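Local structure of telomerase reverse transcriptase (6ZD1) at residues L124-V129 / L159-I164; T210-G215 / F456-G461; K235-P238 / F243-I246; L622-I627 / I679-S684; A626-F631 / L685-T690. The protein probably acts as a telomerase, a reverse transcriptase that extends chromosome ends by copying a template carried in its RNA component. All blocks are in the same frame, centred on the assembly; numbering follows the deposited sequence.

Contact 1: residues L124-V129 / L159-I164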
# COMPACT_ATOMS: atom_id res chain seq x y z
N LEU A 124 15.13 -0.38 -9.61
CA LEU A 124 16.57 -0.42 -9.44
C LEU A 124 17.16 0.95 -9.74
O LEU A 124 16.77 1.61 -10.71
CB LEU A 124 17.20 -1.47 -10.35
CG LEU A 124 18.62 -1.88 -9.96
CD1 LEU A 124 18.59 -2.76 -8.72
CD2 LEU A 124 19.34 -2.57 -11.11
N HIS A 125 18.11 1.38 -8.91
CA HIS A 125 18.76 2.68 -9.07
C HIS A 125 20.23 2.45 -9.38
O HIS A 125 21.02 2.16 -8.47
CB HIS A 125 18.57 3.53 -7.81
CG HIS A 125 17.14 3.82 -7.49
ND1 HIS A 125 16.48 4.93 -7.98
CD2 HIS A 125 16.24 3.15 -6.74
CE1 HIS A 125 15.23 4.92 -7.54
NE2 HIS A 125 15.06 3.85 -6.78
N LEU A 126 20.61 2.64 -10.64
CA LEU A 126 21.94 2.27 -11.09
C LEU A 126 23.04 3.08 -10.42
O LEU A 126 24.19 2.64 -10.38
CB LEU A 126 22.03 2.40 -12.62
CG LEU A 126 21.09 1.49 -13.42
CD1 LEU A 126 20.99 1.93 -14.87
CD2 LEU A 126 21.53 0.04 -13.32
N ASP A 127 22.71 4.26 -9.87
CA ASP A 127 23.74 5.06 -9.21
C ASP A 127 24.10 4.49 -7.84
O ASP A 127 25.22 4.70 -7.37
CB ASP A 127 23.27 6.51 -9.07
CG ASP A 127 23.03 7.18 -10.42
OD1 ASP A 127 22.13 6.73 -11.16
OD2 ASP A 127 23.74 8.16 -10.73
N ASP A 128 23.18 3.76 -7.21
CA ASP A 128 23.43 3.14 -5.92
C ASP A 128 24.07 1.77 -6.06
O ASP A 128 25.04 1.46 -5.36
CB ASP A 128 22.12 3.04 -5.12
CG ASP A 128 21.51 4.39 -4.81
OD1 ASP A 128 20.44 4.71 -5.38
OD2 ASP A 128 22.09 5.14 -3.99
N VAL A 129 23.55 0.94 -6.97
CA VAL A 129 24.06 -0.42 -7.13
C VAL A 129 25.50 -0.42 -7.62
O VAL A 129 26.31 -1.25 -7.19
CB VAL A 129 23.14 -1.21 -8.09
CG1 VAL A 129 23.71 -2.59 -8.38
CG2 VAL A 129 21.74 -1.30 -7.52
N LEU A 159 27.08 1.11 -21.06
CA LEU A 159 26.72 -0.28 -21.30
C LEU A 159 26.78 -1.11 -20.01
O LEU A 159 26.01 -2.06 -19.85
CB LEU A 159 27.62 -0.88 -22.38
CG LEU A 159 29.13 -0.69 -22.29
CD1 LEU A 159 29.79 -1.75 -21.42
CD2 LEU A 159 29.76 -0.67 -23.68
N LEU A 160 27.69 -0.77 -19.09
CA LEU A 160 27.72 -1.48 -17.82
C LEU A 160 26.41 -1.30 -17.06
O LEU A 160 25.93 -2.23 -16.40
CB LEU A 160 28.91 -0.99 -16.97
CG LEU A 160 29.02 -1.54 -15.55
CD1 LEU A 160 29.30 -3.04 -15.57
CD2 LEU A 160 30.11 -0.80 -14.78
N GLU A 161 25.82 -0.11 -17.15
CA GLU A 161 24.48 0.11 -16.60
C GLU A 161 23.47 -0.84 -17.23
O GLU A 161 22.67 -1.47 -16.54
CB GLU A 161 24.06 1.57 -16.80
CG GLU A 161 24.88 2.60 -16.02
CD GLU A 161 24.53 4.04 -16.39
OE1 GLU A 161 23.96 4.26 -17.48
OE2 GLU A 161 24.83 4.95 -15.59
N GLY A 162 23.50 -0.95 -18.57
CA GLY A 162 22.61 -1.88 -19.24
C GLY A 162 22.88 -3.33 -18.91
O GLY A 162 21.95 -4.14 -18.88
N TYR A 163 24.14 -3.68 -18.64
CA TYR A 163 24.46 -5.05 -18.27
C TYR A 163 23.97 -5.36 -16.87
O TYR A 163 23.26 -6.35 -16.66
CB TYR A 163 25.97 -5.28 -18.37
CG TYR A 163 26.41 -6.63 -17.83
CD1 TYR A 163 26.15 -7.79 -18.54
CD2 TYR A 163 27.09 -6.73 -16.62
CE1 TYR A 163 26.55 -9.03 -18.05
CE2 TYR A 163 27.50 -7.96 -16.13
CZ TYR A 163 27.22 -9.11 -16.85
OH TYR A 163 27.62 -10.34 -16.38
N ILE A 164 24.34 -4.53 -15.89
CA ILE A 164 23.91 -4.77 -14.52
C ILE A 164 22.40 -4.74 -14.42
O ILE A 164 21.79 -5.53 -13.69
CB ILE A 164 24.57 -3.76 -13.57
CG1 ILE A 164 26.09 -3.92 -13.58
CG2 ILE A 164 24.03 -3.93 -12.15
CD1 ILE A 164 26.56 -5.32 -13.26
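The carbonyl oxygen of His125 receives Val129 N at 3.2 Å and Asp128 N at 3.0 Å. His125 sits at the N-cap of the short helix 126-129. This doubly used oxygen closes the first turn, and Leu126 and Val129 of that turn face helix 158-179. Val129 CG1 is anti to its backbone N and meets Ile164 CG2 at 4.0 Å. The two branched side chains cross obliquely. Leu126 covers the other half of the contact. Leu126 CD1 rests 3.6 Å from the methylene Glu161 CB, while Leu126 CD2 reaches the backbone Glu161 O at 3.7 Å. The aliphatic part of Glu161 does this packing. Its extended chain carries the carboxylate onward, where Glu161 OE2 comes to 5.5 Å from Asp127 OD1. The two like charges would probably disfavour a closer approach.

Around this pair, Leu124 and Val129 also touch Phe168, further along helix 158-179. On another side, Asp128 OD2 is hydrogen-bonded to Ser587 OG, and His125 touches Val651 and Thr655 of helix 642-664. A short capped helix packed on a long one fits the largely helical RNA-binding domain of telomerase, here meeting the C-terminal helices.

Contact 2: residues T210-G215 / F456-G461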
# COMPACT_ATOMS: atom_id res chain seq x y z
N THR A 210 -10.92 -22.62 -0.82
CA THR A 210 -12.02 -23.58 -0.82
C THR A 210 -12.86 -23.47 0.45
O THR A 210 -14.10 -23.54 0.39
CB THR A 210 -11.48 -25.00 -0.99
OG1 THR A 210 -10.83 -25.12 -2.25
CG2 THR A 210 -12.61 -26.02 -0.91
N LYS A 211 -12.21 -23.30 1.60
CA LYS A 211 -12.96 -23.14 2.85
C LYS A 211 -13.67 -21.79 2.91
O LYS A 211 -14.83 -21.72 3.33
CB LYS A 211 -12.01 -23.31 4.04
CG LYS A 211 -11.32 -24.67 4.07
CD LYS A 211 -10.19 -24.71 5.09
CE LYS A 211 -9.45 -26.04 5.04
NZ LYS A 211 -8.90 -26.34 3.69
N TYR A 212 -12.99 -20.72 2.48
CA TYR A 212 -13.60 -19.40 2.50
C TYR A 212 -14.77 -19.30 1.52
O TYR A 212 -15.73 -18.57 1.78
CB TYR A 212 -12.54 -18.34 2.18
CG TYR A 212 -13.07 -16.93 2.06
CD1 TYR A 212 -13.22 -16.11 3.18
CD2 TYR A 212 -13.41 -16.40 0.81
CE1 TYR A 212 -13.70 -14.82 3.06
CE2 TYR A 212 -13.89 -15.11 0.69
CZ TYR A 212 -14.03 -14.32 1.81
OH TYR A 212 -14.51 -13.04 1.68
N ALA A 213 -14.72 -20.04 0.41
CA ALA A 213 -15.78 -19.95 -0.59
C ALA A 213 -17.07 -20.59 -0.11
O ALA A 213 -18.16 -20.15 -0.50
CB ALA A 213 -15.33 -20.62 -1.89
N LYS A 214 -16.98 -21.61 0.74
CA LYS A 214 -18.19 -22.29 1.20
C LYS A 214 -18.97 -21.43 2.17
O LYS A 214 -20.21 -21.40 2.13
CB LYS A 214 -17.83 -23.63 1.83
CG LYS A 214 -17.36 -24.69 0.84
CD LYS A 214 -16.92 -25.96 1.55
CE LYS A 214 -16.74 -27.11 0.58
NZ LYS A 214 -15.84 -26.76 -0.56
N GLY A 215 -18.28 -20.72 3.06
CA GLY A 215 -18.96 -19.92 4.05
C GLY A 215 -19.30 -18.50 3.65
O GLY A 215 -20.06 -17.83 4.37
N PHE A 456 -17.47 -16.83 -8.71
CA PHE A 456 -18.22 -16.82 -7.46
C PHE A 456 -18.68 -15.41 -7.12
O PHE A 456 -18.01 -14.43 -7.43
CB PHE A 456 -17.38 -17.38 -6.30
CG PHE A 456 -17.23 -18.87 -6.32
CD1 PHE A 456 -16.40 -19.49 -7.24
CD2 PHE A 456 -17.91 -19.65 -5.40
CE1 PHE A 456 -16.26 -20.87 -7.25
CE2 PHE A 456 -17.78 -21.03 -5.40
CZ PHE A 456 -16.95 -21.64 -6.33
N LYS A 457 -19.84 -15.33 -6.48
CA LYS A 457 -20.40 -14.08 -5.98
C LYS A 457 -20.53 -14.16 -4.46
O LYS A 457 -20.56 -15.25 -3.88
CB LYS A 457 -21.77 -13.80 -6.62
CG LYS A 457 -22.29 -12.38 -6.43
CD LYS A 457 -23.69 -12.22 -7.01
CE LYS A 457 -23.70 -12.37 -8.52
NZ LYS A 457 -22.96 -11.27 -9.20
N ARG A 458 -20.60 -13.00 -3.82
CA ARG A 458 -20.71 -12.95 -2.37
C ARG A 458 -22.15 -13.14 -1.93
O ARG A 458 -23.07 -12.55 -2.50
CB ARG A 458 -20.18 -11.61 -1.85
CG ARG A 458 -18.70 -11.41 -2.06
CD ARG A 458 -18.17 -10.35 -1.13
NE ARG A 458 -18.39 -10.72 0.27
CZ ARG A 458 -17.55 -11.47 0.98
NH1 ARG A 458 -16.43 -11.93 0.42
NH2 ARG A 458 -17.82 -11.77 2.24
N LYS A 459 -22.35 -14.00 -0.92
CA LYS A 459 -23.65 -14.09 -0.28
C LYS A 459 -23.99 -12.80 0.45
O LYS A 459 -25.14 -12.33 0.42
CB LYS A 459 -23.69 -15.27 0.70
CG LYS A 459 -23.45 -16.63 0.05
CD LYS A 459 -23.27 -17.72 1.10
CE LYS A 459 -24.45 -17.80 2.05
NZ LYS A 459 -24.25 -18.85 3.10
N GLN A 460 -23.01 -12.22 1.13
CA GLN A 460 -23.19 -10.99 1.90
C GLN A 460 -21.83 -10.31 2.01
O GLN A 460 -20.79 -10.97 1.97
CB GLN A 460 -23.78 -11.29 3.28
CG GLN A 460 -23.97 -10.09 4.20
CD GLN A 460 -24.99 -9.09 3.68
OE1 GLN A 460 -24.70 -8.31 2.78
NE2 GLN A 460 -26.18 -9.10 4.27
N GLY A 461 -21.85 -8.99 2.14
CA GLY A 461 -20.63 -8.23 2.30
C GLY A 461 -20.15 -7.62 1.00
O GLY A 461 -20.81 -7.66 -0.04
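The Tyr212 ring and the Arg458 guanidinium meet edge to edge, with their planes 46° apart. Neither lies on the other's face. The two side chains cross at about a right angle, and the phenol oxygen stands at the guanidinium edge, near its plane. Arg458 NH1 donates to Tyr212 OH over 2.6 Å, with an angle of 163° at the hydrogen. Tyr212 reaches this point because its CG is anti to the backbone N (chi1 175°), which sends the ring out from the helix.

Arg458 bends at chi3, and its head turns back on its own segment. Arg458 NE and NH2 grip Gln460 O side-on, at 3.0 Å and 3.1 Å. NE comes from above the carbonyl plane of Gln460. The side-chain OE1 of Gln460 accepts Gly461 N at 3.0 Å on an in-plane lone pair, which steadies the turn beyond the strand. Asp345 OD2 completes the polar cluster: it forms a salt bridge with Arg458 NH2 and a hydrogen bond with Tyr212 OH. These several bonds fix the rotation of the guanidinium.

The apolar part is small. Ala213 CB approaches the Phe456 ring obliquely, 4.3 Å from CE2.

Helix 198-216 lies against the end of strand 454-458. The helix belongs to the RNA-binding region and the strand to the reverse transcriptase region, so the contact probably joins the two. That strand runs between strands 217-220 and 443-446, pairing through Lys457 with Val218 and through Phe456 with Cys444. Strand 217-220 follows the helix, and Phe456 packs on its Leu217 and Gln219.

Contact 3: residues K235-P238 / F243-I246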
# COMPACT_ATOMS: atom_id res chain seq x y z
N LYS A 235 -6.70 -12.45 -4.43
CA LYS A 235 -5.34 -12.34 -3.93
C LYS A 235 -5.35 -12.58 -2.43
O LYS A 235 -6.23 -12.09 -1.72
CB LYS A 235 -4.75 -10.96 -4.24
CG LYS A 235 -3.23 -10.94 -4.33
CD LYS A 235 -2.72 -9.60 -4.85
CE LYS A 235 -2.39 -8.65 -3.71
NZ LYS A 235 -1.20 -9.11 -2.93
N LEU A 236 -4.38 -13.36 -1.95
CA LEU A 236 -4.31 -13.74 -0.54
C LEU A 236 -3.10 -13.10 0.13
O LEU A 236 -2.06 -12.91 -0.50
CB LEU A 236 -4.24 -15.26 -0.39
CG LEU A 236 -5.50 -16.01 -0.84
CD1 LEU A 236 -5.35 -17.51 -0.65
CD2 LEU A 236 -6.73 -15.49 -0.10
N ILE A 237 -3.28 -12.73 1.39
CA ILE A 237 -2.26 -12.05 2.20
C ILE A 237 -2.16 -12.75 3.55
O ILE A 237 -3.20 -12.98 4.19
CB ILE A 237 -2.59 -10.56 2.38
CG1 ILE A 237 -2.63 -9.87 1.02
CG2 ILE A 237 -1.56 -9.88 3.27
CD1 ILE A 237 -3.23 -8.50 1.07
N PRO A 238 -0.96 -13.05 4.04
CA PRO A 238 -0.82 -13.95 5.20
C PRO A 238 -1.24 -13.38 6.55
O PRO A 238 -0.40 -13.05 7.40
CB PRO A 238 0.68 -14.28 5.18
CG PRO A 238 1.10 -14.04 3.76
CD PRO A 238 0.33 -12.83 3.36
N PHE A 243 -5.58 -16.18 5.71
CA PHE A 243 -5.28 -15.14 4.74
C PHE A 243 -6.36 -14.07 4.78
O PHE A 243 -7.52 -14.35 5.13
CB PHE A 243 -5.15 -15.71 3.32
CG PHE A 243 -4.10 -16.79 3.19
CD1 PHE A 243 -4.42 -18.12 3.43
CD2 PHE A 243 -2.80 -16.48 2.82
CE1 PHE A 243 -3.47 -19.12 3.31
CE2 PHE A 243 -1.84 -17.47 2.71
CZ PHE A 243 -2.18 -18.80 2.95
N ARG A 244 -5.97 -12.85 4.45
CA ARG A 244 -6.92 -11.84 4.04
C ARG A 244 -7.30 -12.11 2.60
O ARG A 244 -6.45 -12.48 1.79
CB ARG A 244 -6.32 -10.44 4.17
CG ARG A 244 -6.82 -9.64 5.36
CD ARG A 244 -7.42 -8.31 4.94
NE ARG A 244 -6.63 -7.63 3.91
CZ ARG A 244 -5.53 -6.92 4.15
NH1 ARG A 244 -5.08 -6.79 5.39
NH2 ARG A 244 -4.89 -6.33 3.15
N VAL A 245 -8.57 -11.94 2.29
CA VAL A 245 -9.07 -12.18 0.94
C VAL A 245 -9.26 -10.82 0.28
O VAL A 245 -10.08 -10.01 0.72
CB VAL A 245 -10.37 -12.99 0.95
CG1 VAL A 245 -10.82 -13.28 -0.47
CG2 VAL A 245 -10.18 -14.28 1.73
N ILE A 246 -8.46 -10.56 -0.75
CA ILE A 246 -8.55 -9.35 -1.54
C ILE A 246 -8.96 -9.74 -2.95
O ILE A 246 -8.51 -10.77 -3.48
CB ILE A 246 -7.21 -8.57 -1.55
CG1 ILE A 246 -6.74 -8.31 -0.12
CG2 ILE A 246 -7.36 -7.26 -2.32
CD1 ILE A 246 -7.76 -7.57 0.72
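Strands 235-237 and 244-246 form a beta hairpin, their axes 5.0 Å apart at closest approach and 152° between directions. Lys235 with Ile246 and Ile237 with Arg244 are hydrogen-bonded pairs. The shortest bond is Lys235 N to Ile246 O, 2.6 Å and almost straight. Leu236 and Val245 form the non-hydrogen-bonded pair between them, and Leu236 CA adds a CH-O contact to Arg244 O.

Leu236 and Phe243 cross at about a right angle. Leu236 CD1 lies over one face of the ring, 4.1 Å above its plane and offset toward the rim, while Leu236 CB is 3.7 Å from Phe243 CD2. The opposite side of the sheet carries Lys235, Ile237, Arg244 and Ile246. Ile237 CD1 touches both Ile246 CG1, at 3.7 Å, and Arg244 NH2, at 3.4 Å. Arg244 runs beside Ile237 in the same direction.

Strand 244-249 is outermost in the five-stranded mixed sheet of the reverse transcriptase region. Helix 198-216 covers the Leu236 and Val245 side, where Trp208 meets Phe243 edge-to-face. The chemistry is two-sided: backbone bonds set the register, one side is apolar, and the other joins the aliphatic Ile237 and Ile246 to the basic Lys235 and Arg244.

Contact 4: residues L622-I627 / I679-S684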
# COMPACT_ATOMS: atom_id res chain seq x y z
N LEU A 622 10.67 9.52 9.94
CA LEU A 622 11.70 8.60 10.41
C LEU A 622 12.96 8.70 9.55
O LEU A 622 14.08 8.64 10.06
CB LEU A 622 11.17 7.17 10.40
CG LEU A 622 10.15 6.89 11.50
CD1 LEU A 622 9.67 5.47 11.40
CD2 LEU A 622 10.78 7.17 12.86
N THR A 623 12.78 8.88 8.24
CA THR A 623 13.94 8.98 7.36
C THR A 623 14.74 10.25 7.66
O THR A 623 15.97 10.20 7.78
CB THR A 623 13.50 8.95 5.90
OG1 THR A 623 12.72 7.77 5.66
CG2 THR A 623 14.72 8.93 4.98
N PHE A 624 14.05 11.38 7.83
CA PHE A 624 14.77 12.62 8.10
C PHE A 624 15.28 12.69 9.53
O PHE A 624 16.30 13.34 9.79
CB PHE A 624 13.87 13.82 7.80
CG PHE A 624 13.66 14.04 6.34
CD1 PHE A 624 14.61 14.70 5.58
CD2 PHE A 624 12.52 13.57 5.71
CE1 PHE A 624 14.43 14.89 4.23
CE2 PHE A 624 12.33 13.76 4.36
CZ PHE A 624 13.28 14.42 3.62
N GLU A 625 14.62 12.00 10.47
CA GLU A 625 15.16 11.92 11.82
C GLU A 625 16.53 11.25 11.81
O GLU A 625 17.40 11.59 12.62
CB GLU A 625 14.20 11.16 12.74
CG GLU A 625 13.04 12.00 13.27
CD GLU A 625 11.90 11.15 13.82
OE1 GLU A 625 12.15 9.98 14.20
OE2 GLU A 625 10.76 11.64 13.85
N ALA A 626 16.76 10.31 10.89
CA ALA A 626 18.08 9.71 10.78
C ALA A 626 19.10 10.72 10.27
O ALA A 626 20.24 10.76 10.75
CB ALA A 626 18.03 8.49 9.87
N ILE A 627 18.69 11.58 9.33
CA ILE A 627 19.60 12.60 8.81
C ILE A 627 19.96 13.59 9.91
O ILE A 627 21.14 13.93 10.09
CB ILE A 627 18.96 13.31 7.60
CG1 ILE A 627 18.77 12.34 6.44
CG2 ILE A 627 19.81 14.49 7.16
CD1 ILE A 627 18.00 12.93 5.27
N ILE A 679 5.57 20.02 2.10
CA ILE A 679 5.40 20.60 3.43
C ILE A 679 6.10 19.75 4.48
O ILE A 679 6.79 20.27 5.36
CB ILE A 679 3.90 20.77 3.73
CG1 ILE A 679 3.27 21.73 2.71
CG2 ILE A 679 3.70 21.27 5.16
CD1 ILE A 679 1.78 21.89 2.86
N THR A 680 5.94 18.42 4.39
CA THR A 680 6.60 17.54 5.34
C THR A 680 8.12 17.64 5.24
O THR A 680 8.82 17.68 6.26
CB THR A 680 6.14 16.10 5.13
OG1 THR A 680 4.72 16.03 5.30
CG2 THR A 680 6.81 15.18 6.14
N ILE A 681 8.65 17.69 4.02
CA ILE A 681 10.10 17.81 3.84
C ILE A 681 10.59 19.15 4.37
O ILE A 681 11.63 19.22 5.04
CB ILE A 681 10.46 17.59 2.36
CG1 ILE A 681 10.16 16.15 1.97
CG2 ILE A 681 11.92 17.95 2.10
CD1 ILE A 681 10.55 15.80 0.56
N THR A 682 9.84 20.22 4.11
CA THR A 682 10.19 21.54 4.63
C THR A 682 10.26 21.52 6.16
O THR A 682 11.23 21.99 6.75
CB THR A 682 9.17 22.57 4.17
OG1 THR A 682 9.07 22.55 2.74
CG2 THR A 682 9.57 23.96 4.63
N LYS A 683 9.22 20.98 6.80
CA LYS A 683 9.19 20.93 8.26
C LYS A 683 10.32 20.07 8.80
O LYS A 683 11.04 20.47 9.72
CB LYS A 683 7.82 20.41 8.72
CG LYS A 683 7.47 20.75 10.16
CD LYS A 683 7.87 19.63 11.11
CE LYS A 683 7.51 19.98 12.55
NZ LYS A 683 8.16 21.25 12.99
N SER A 684 10.52 18.89 8.20
CA SER A 684 11.53 17.95 8.67
C SER A 684 12.95 18.47 8.48
O SER A 684 13.89 17.88 9.03
CB SER A 684 11.39 16.61 7.93
OG SER A 684 10.14 16.00 8.21
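Phe624 carries this contact and touches both Ser684 and Ile681. Its near end meets Ser684: Phe624 CB to Ser684 CB is 3.7 Å, and Ser684 CB stays close to Phe624 CG at 3.8 Å. The far end of the ring reaches Ile681, with Phe624 CZ 3.9 Å from Ile681 CG1 and 4.1 Å from Ile681 CG2. Both partners approach the ring obliquely. They are three residues apart, so Phe624 spans about one turn.

The serine gives its CH2 to the phenylalanine and keeps its hydroxyl for Thr680. With chi1 -63°, Ser684 OG lies beside the backbone N and donates to Thr680 O at 2.9 Å. Ser684 N bonds to the same oxygen of Thr680 at 2.8 Å, from the other face of the carbonyl plane. Thr680 O is thus held by two donors, and it satisfies the hydroxyl of Ser684.

The next shell is apolar. Phe645 and Leu649 of helix 642-664 touch Phe624, and Ile653 of the same helix touches Ile681. Leu698 of helix 692-699 also covers Ile681, and Leu685 adds to the packing on Phe624. Helices 609-637, 642-664, 670-684 and 692-699 thus share the apolar cluster around Phe624 and Ile681. This is consistent with the helical bundle of the telomerase C-terminal extension, the counterpart of the thumb in other reverse transcriptases.

Contact 5: residues A626-F631 / L685-T690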
# COMPACT_ATOMS: atom_id res chain seq x y z
N ALA A 626 16.76 10.31 10.89
CA ALA A 626 18.08 9.71 10.78
C ALA A 626 19.10 10.72 10.27
O ALA A 626 20.24 10.76 10.75
CB ALA A 626 18.03 8.49 9.87
N ILE A 627 18.69 11.58 9.33
CA ILE A 627 19.60 12.60 8.81
C ILE A 627 19.96 13.59 9.91
O ILE A 627 21.14 13.93 10.09
CB ILE A 627 18.96 13.31 7.60
CG1 ILE A 627 18.77 12.34 6.44
CG2 ILE A 627 19.81 14.49 7.16
CD1 ILE A 627 18.00 12.93 5.27
N GLN A 628 18.96 14.05 10.66
CA GLN A 628 19.22 15.02 11.72
C GLN A 628 20.10 14.43 12.81
O GLN A 628 20.98 15.12 13.34
CB GLN A 628 17.89 15.52 12.30
CG GLN A 628 18.05 16.55 13.41
CD GLN A 628 16.72 16.98 14.02
OE1 GLN A 628 15.66 16.47 13.65
NE2 GLN A 628 16.78 17.91 14.96
N THR A 629 19.89 13.16 13.15
CA THR A 629 20.62 12.56 14.26
C THR A 629 22.12 12.49 13.98
O THR A 629 22.93 12.76 14.87
CB THR A 629 20.07 11.16 14.57
OG1 THR A 629 18.70 11.27 14.99
CG2 THR A 629 20.88 10.50 15.67
N SER A 630 22.50 12.16 12.75
CA SER A 630 23.89 11.89 12.43
C SER A 630 24.53 12.96 11.55
O SER A 630 25.66 12.77 11.09
CB SER A 630 24.02 10.52 11.75
OG SER A 630 23.27 10.48 10.56
N PHE A 631 23.84 14.08 11.31
CA PHE A 631 24.38 15.08 10.40
C PHE A 631 25.70 15.64 10.92
O PHE A 631 26.68 15.74 10.17
CB PHE A 631 23.37 16.21 10.18
CG PHE A 631 23.82 17.22 9.17
CD1 PHE A 631 23.59 17.02 7.82
CD2 PHE A 631 24.48 18.38 9.57
CE1 PHE A 631 24.01 17.95 6.88
CE2 PHE A 631 24.91 19.31 8.64
CZ PHE A 631 24.67 19.10 7.29
N LEU A 685 13.14 19.52 7.68
CA LEU A 685 14.46 20.11 7.48
C LEU A 685 14.64 21.40 8.26
O LEU A 685 15.57 22.16 7.97
CB LEU A 685 14.72 20.34 6.00
CG LEU A 685 14.84 19.09 5.14
CD1 LEU A 685 15.04 19.48 3.69
CD2 LEU A 685 15.99 18.20 5.62
N ALA A 686 13.78 21.67 9.25
CA ALA A 686 13.93 22.88 10.05
C ALA A 686 15.28 22.93 10.75
O ALA A 686 15.84 24.02 10.94
CB ALA A 686 12.80 22.98 11.08
N PHE A 687 15.83 21.77 11.14
CA PHE A 687 17.13 21.73 11.79
C PHE A 687 18.26 22.19 10.87
O PHE A 687 19.35 22.52 11.36
CB PHE A 687 17.44 20.32 12.29
CG PHE A 687 17.82 19.36 11.19
CD1 PHE A 687 16.85 18.74 10.43
CD2 PHE A 687 19.16 19.08 10.93
CE1 PHE A 687 17.19 17.86 9.42
CE2 PHE A 687 19.51 18.20 9.92
CZ PHE A 687 18.53 17.59 9.16
N MSE A 688 18.03 22.21 9.57
CA MSE A 688 19.07 22.57 8.61
C MSE A 688 19.07 24.07 8.37
O MSE A 688 18.10 24.62 7.85
CB MSE A 688 18.87 21.81 7.30
CG MSE A 688 20.05 21.86 6.36
SE MSE A 688 19.76 20.65 4.86
CE MSE A 688 19.73 18.98 5.85
N ALA A 689 20.16 24.74 8.75
CA ALA A 689 20.20 26.19 8.64
C ALA A 689 20.22 26.63 7.18
O ALA A 689 19.48 27.54 6.78
CB ALA A 689 21.42 26.75 9.38
N THR A 690 21.05 26.00 6.35
CA THR A 690 21.22 26.39 4.95
C THR A 690 20.45 25.40 4.07
O THR A 690 20.96 24.34 3.71
CB THR A 690 22.69 26.44 4.59
OG1 THR A 690 23.39 27.25 5.54
CG2 THR A 690 22.87 27.04 3.20
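Phe687 lies flat against Gln628, carried there by a type I beta turn from Leu685 to Met688 that packs beside helix 609-637. The central feature is a CH-pi contact. Gln628 CB sits 3.6 Å from the centroid of the Phe687 ring, only 6° off its normal. With CG anti to the backbone N and the chain extended beyond it, Gln628 runs along the ring in the opposite direction to Phe687. Gln628 CG lies 3.6 Å from Phe687 CG. The amide then runs beyond the ring's centre toward its CB end, its plane only 8° from that of the ring.

Ile627 comes in differently. Ile627 CG2 meets the ring edge at Phe687 CZ, 3.9 Å away, and the two side chains cross at about a right angle. Phe631 closes a further side more loosely, with CB 4.4 Å from Phe687 CE2. The Phe631 ring also meets Phe640 edge-to-face.

Phe687 takes the crowded position between its backbone N and carbonyl carbon, chi1 75°. This directs the ring from the turn onto the helix. Leu685 packs on Phe645 and Ile695, fixing the start of the turn in the same bundle. The backbone N of Met688, modelled as selenomethionine, donates to Leu685 O at 2.9 Å.

How the contacts relate
Contacts 1, 2 and 4 follow one another along the chain, and contacts 4 and 5 start from the same stretch of helix 609-637. Contact 3 is nested inside the loop that contact 2 closes. These two lie about 14 Å apart between centres, reach the same five-stranded sheet and touch through Tyr212 CE2 and Val245 CG1, 3.8 Å apart. Contacts 4 and 5 are closer, about 8 Å between centres. They share Ala626 and Ile627 and touch through Phe624 and Leu685. Contact 1 stands apart, about 28 Å from contact 4 and about 47 Å from contact 2 between centres. Together they sample the RNA-binding region, the reverse transcriptase core and the C-terminal helices.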